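Local coordinates for protein proteasome accessory factor B/C (PafBC) (Paenarthrobacter aurescens, PDB 6SJ9) that acts as a transcriptional regulator of the bacterial DNA damage response, probably binding DNA through winged helix-turn-helix domains, at residues S483-P486 against E487-Q490; I495-A498 against I499-R503. One frame throughout, in Å; residues are numbered along the deposited sequence.

Interaction 1 (S483-P486 against E487-Q490); sequences SVAP and EQAQ
Two overlapping type I turns, A485-Q488 and P486-A489, lead the chain into helix 489-501. The first is closed by Q488 N, which donates to A485 O at 3.0 Å with an N-H...O angle of 150°. The nitrogen lies well above the carbonyl plane, 53° out of it, and so misses the in-plane lone-pair directions of A485 O. The bond of the second turn, A489 N to P486 O at 3.3 Å, is weak. P486, whose nitrogen carries no hydrogen, fits the second position of the first turn. Side chains then fold back over the bend. E487 lies beside P486, and its chain bends at chi2 (74°), which brings OE1 to 3.4 Å from A485 CB. The amide of Q488 reaches the same methyl group with NE2, 3.7 Å from A485 CB, so a carboxylate and an amide both lie against it. On the valine side, V484 CG1 passes obliquely across Q488 CB at 4.0 Å and lies as near to A489 N. A water links the ends of the turn: it accepts from A485 N at 2.9 Å and donates to Q488 OE1, although that second separation is so short that the water's exact position is doubtful. Beyond the turn, Q488 also packs on L551 and D552, and S483 O accepts a hydrogen bond from W534 NE1. With one firm backbone bond, one weak one and a water, this is a partly solvated helix entrance, where the E487 carboxylate would probably interact favourably with the helix dipole, through proximity rather than a capping bond.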
loop_
_atom_site.group_PDB
_atom_site.type_symbol
_atom_site.label_atom_id
_atom_site.label_comp_id
_atom_site.label_asym_id
_atom_site.label_seq_id
_atom_site.Cartn_x
_atom_site.Cartn_y
_atom_site.Cartn_z
ATOM N N SER A 483 -10.593 7.691 -22.172
ATOM C CA SER A 483 -11.787 8.020 -22.900
ATOM C C SER A 483 -13.008 7.748 -22.025
ATOM O O SER A 483 -12.915 7.165 -20.940
ATOM C CB SER A 483 -11.828 7.234 -24.203
ATOM O OG SER A 483 -11.677 5.862 -23.928
ATOM N N VAL A 484 -14.162 8.197 -22.506
ATOM C CA VAL A 484 -15.406 8.146 -21.762
ATOM C C VAL A 484 -16.394 7.303 -22.556
ATOM O O VAL A 484 -16.647 7.592 -23.729
ATOM C CB VAL A 484 -15.945 9.577 -21.551
ATOM C CG1 VAL A 484 -17.190 9.612 -20.654
ATOM C CG2 VAL A 484 -14.849 10.449 -20.986
ATOM N N ALA A 485 -16.957 6.273 -21.919
ATOM C CA ALA A 485 -17.999 5.472 -22.556
ATOM C C ALA A 485 -19.194 6.356 -22.896
ATOM O O ALA A 485 -19.447 7.337 -22.216
ATOM C CB ALA A 485 -18.469 4.328 -21.661
ATOM N N PRO A 486 -19.889 6.063 -23.986
ATOM C CA PRO A 486 -20.985 6.927 -24.431
ATOM C C PRO A 486 -22.101 7.108 -23.427
ATOM O O PRO A 486 -22.721 8.169 -23.416
ATOM C CB PRO A 486 -21.503 6.188 -25.669
ATOM C CG PRO A 486 -20.239 5.525 -26.242
ATOM C CD PRO A 486 -19.280 5.304 -25.100
ATOM N N GLU A 487 -22.408 6.088 -22.624
ATOM C CA GLU A 487 -23.468 6.179 -21.634
ATOM C C GLU A 487 -23.092 7.135 -20.500
ATOM O O GLU A 487 -23.975 7.600 -19.765
ATOM C CB GLU A 487 -23.777 4.789 -21.067
ATOM C CG GLU A 487 -24.070 3.717 -22.094
ATOM C CD GLU A 487 -22.823 3.233 -22.849
ATOM O OE1 GLU A 487 -21.684 3.337 -22.316
ATOM O OE2 GLU A 487 -22.997 2.750 -23.995
ATOM N N GLN A 488 -21.818 7.461 -20.375
ATOM C CA GLN A 488 -21.360 8.345 -19.314
ATOM C C GLN A 488 -21.091 9.762 -19.804
ATOM O O GLN A 488 -20.862 10.649 -18.978
ATOM C CB GLN A 488 -20.095 7.755 -18.661
ATOM C CG GLN A 488 -20.360 6.456 -17.947
ATOM C CD GLN A 488 -19.101 5.610 -17.805
ATOM O OE1 GLN A 488 -18.039 6.111 -17.438
ATOM N NE2 GLN A 488 -19.223 4.322 -18.072
ATOM N N ALA A 489 -21.129 9.990 -21.123
ATOM C CA ALA A 489 -20.682 11.263 -21.684
ATOM C C ALA A 489 -21.526 12.425 -21.199
ATOM O O ALA A 489 -21.020 13.542 -21.006
ATOM C CB ALA A 489 -20.714 11.213 -23.217
ATOM N N GLN A 490 -22.828 12.196 -21.071
ATOM C CA GLN A 490 -23.724 13.244 -20.615
ATOM C C GLN A 490 -23.381 13.673 -19.194
ATOM O O GLN A 490 -23.317 14.868 -18.884
ATOM C CB GLN A 490 -25.180 12.746 -20.676
ATOM C CG GLN A 490 -26.186 13.711 -20.074
ATOM C CD GLN A 490 -27.639 13.336 -20.372
ATOM O OE1 GLN A 490 -27.960 12.819 -21.448
ATOM N NE2 GLN A 490 -28.533 13.656 -19.439
HETATM O O HOH W 1 -16.329 5.918 -19.121
#

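Interaction 2 (I495-A498 against I499-R503); sequences ITQA and IREGR
E501 lies one helical turn beyond Q497 and rests its carboxylate against that residue's chain, with OE2 3.5 Å from Q497 CG. The Q497 amide plane is only 9° from that of the carboxylate. E501 is the centre of a salt-bridge network with R500 and R503. R503 meets it side-on: its NE donates to E501 OE1 at 2.6 Å along the anti lone pair. R503 NH2 reaches the same OE1 at 2.9 Å, from above the carboxylate plane, while both bonds stay in the guanidinium plane. The R500 arm is weak, with NH2 3.3 Å from E501 OE2; the R500 chain, bent at chi3 (62°), lays its guanidinium with one face over Q497 CA. A lysine in place of E501 would probably leave R500 and R503 without their shared anion and set three positive charges close together. What brings R503 back to the acid is the end of the helix, a Schellman motif in which G502 takes positive phi (74°) and R503 N donates to A498 O at 2.9 Å. On another face, I495 CG2 packs on I499 CD1 at 3.7 Å, and L527 and P524 of strand 517-530 receive I495 and I499 respectively. The grip on the carboxylate is thus unequal: with two bonds to OE1 against one weak bond to OE2, R503 probably does more than R500 to fix its rotation.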
loop_
_atom_site.group_PDB
_atom_site.type_symbol
_atom_site.label_atom_id
_atom_site.label_comp_id
_atom_site.label_asym_id
_atom_site.label_seq_id
_atom_site.Cartn_x
_atom_site.Cartn_y
_atom_site.Cartn_z
ATOM N N ILE A 495 -20.827 17.431 -15.259
ATOM C CA ILE A 495 -19.861 17.662 -14.183
ATOM C C ILE A 495 -18.802 18.660 -14.626
ATOM O O ILE A 495 -18.434 19.568 -13.875
ATOM C CB ILE A 495 -19.222 16.330 -13.747
ATOM C CG1 ILE A 495 -20.287 15.475 -13.050
ATOM C CG2 ILE A 495 -17.995 16.580 -12.846
ATOM C CD1 ILE A 495 -19.857 14.097 -12.725
ATOM N N THR A 496 -18.301 18.511 -15.857
ATOM C CA THR A 496 -17.266 19.419 -16.345
ATOM C C THR A 496 -17.749 20.856 -16.311
ATOM O O THR A 496 -17.033 21.758 -15.874
ATOM C CB THR A 496 -16.869 19.037 -17.774
ATOM O OG1 THR A 496 -16.256 17.739 -17.783
ATOM C CG2 THR A 496 -15.875 20.099 -18.390
ATOM N N GLN A 497 -18.949 21.086 -16.832
ATOM C CA GLN A 497 -19.457 22.425 -16.923
ATOM C C GLN A 497 -19.776 22.981 -15.537
ATOM O O GLN A 497 -19.493 24.153 -15.246
ATOM C CB GLN A 497 -20.707 22.405 -17.793
ATOM C CG GLN A 497 -21.365 23.737 -17.935
ATOM C CD GLN A 497 -22.536 23.715 -18.963
ATOM O OE1 GLN A 497 -22.328 23.789 -20.175
ATOM N NE2 GLN A 497 -23.754 23.579 -18.457
ATOM N N ALA A 498 -20.307 22.135 -14.650
ATOM C CA ALA A 498 -20.631 22.618 -13.296
ATOM C C ALA A 498 -19.373 23.063 -12.563
ATOM O O ALA A 498 -19.378 24.085 -11.873
ATOM C CB ALA A 498 -21.398 21.546 -12.500
ATOM N N ILE A 499 -18.288 22.296 -12.694
ATOM C CA ILE A 499 -17.019 22.672 -12.059
ATOM C C ILE A 499 -16.541 23.994 -12.618
ATOM O O ILE A 499 -16.177 24.913 -11.871
ATOM C CB ILE A 499 -15.956 21.576 -12.259
ATOM C CG1 ILE A 499 -16.345 20.301 -11.457
ATOM C CG2 ILE A 499 -14.541 22.141 -11.855
ATOM C CD1 ILE A 499 -15.470 19.065 -11.808
ATOM N N ARG A 500 -16.562 24.117 -13.946
ATOM C CA ARG A 500 -16.059 25.320 -14.591
ATOM C C ARG A 500 -16.876 26.558 -14.238
ATOM O O ARG A 500 -16.314 27.627 -14.004
ATOM C CB ARG A 500 -16.076 25.128 -16.116
ATOM C CG ARG A 500 -15.234 26.159 -16.871
ATOM C CD ARG A 500 -15.305 25.944 -18.403
ATOM N NE ARG A 500 -16.670 26.109 -18.905
ATOM C CZ ARG A 500 -17.380 25.136 -19.489
ATOM N NH1 ARG A 500 -16.848 23.913 -19.659
ATOM N NH2 ARG A 500 -18.624 25.381 -19.900
ATOM N N GLU A 501 -18.196 26.428 -14.160
ATOM C CA GLU A 501 -19.073 27.548 -13.866
ATOM C C GLU A 501 -19.422 27.692 -12.391
ATOM O O GLU A 501 -20.173 28.601 -12.045
ATOM C CB GLU A 501 -20.337 27.428 -14.720
ATOM C CG GLU A 501 -19.959 27.482 -16.221
ATOM C CD GLU A 501 -21.133 27.216 -17.152
ATOM O OE1 GLU A 501 -22.289 26.981 -16.704
ATOM O OE2 GLU A 501 -20.871 27.211 -18.363
ATOM N N GLY A 502 -18.900 26.850 -11.506
ATOM C CA GLY A 502 -19.192 27.069 -10.095
ATOM C C GLY A 502 -20.621 26.690 -9.696
ATOM O O GLY A 502 -21.199 27.341 -8.827
ATOM N N ARG A 503 -21.216 25.676 -10.335
ATOM C CA ARG A 503 -22.626 25.304 -10.090
ATOM C C ARG A 503 -22.753 24.063 -9.210
ATOM O O ARG A 503 -22.126 23.025 -9.473
ATOM C CB ARG A 503 -23.394 25.002 -11.396
ATOM C CG ARG A 503 -23.337 26.119 -12.435
ATOM C CD ARG A 503 -24.178 25.798 -13.685
ATOM N NE ARG A 503 -23.903 26.846 -14.651
ATOM C CZ ARG A 503 -24.477 28.057 -14.642
ATOM N NH1 ARG A 503 -25.424 28.385 -13.735
ATOM N NH2 ARG A 503 -24.074 28.963 -15.530
#

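How the interactions relate
Both contacts belong to helix 489-501, interaction 1 at its entrance and interaction 2 at its exit. Their centres lie about 17 Å apart and their nearest atoms about 5 Å, so they share the helix but make no direct contact. Interaction 1 faces the loop at L551 and D552, whereas interaction 2 packs on strand 517-530 and passes directly into strand 503-510. That helix followed by a five-stranded antiparallel sheet is consistent with the Sm-fold of a WYL domain. Neither contact contributes to the potassium site, which is formed by L16, T18, I81, K83 and S85.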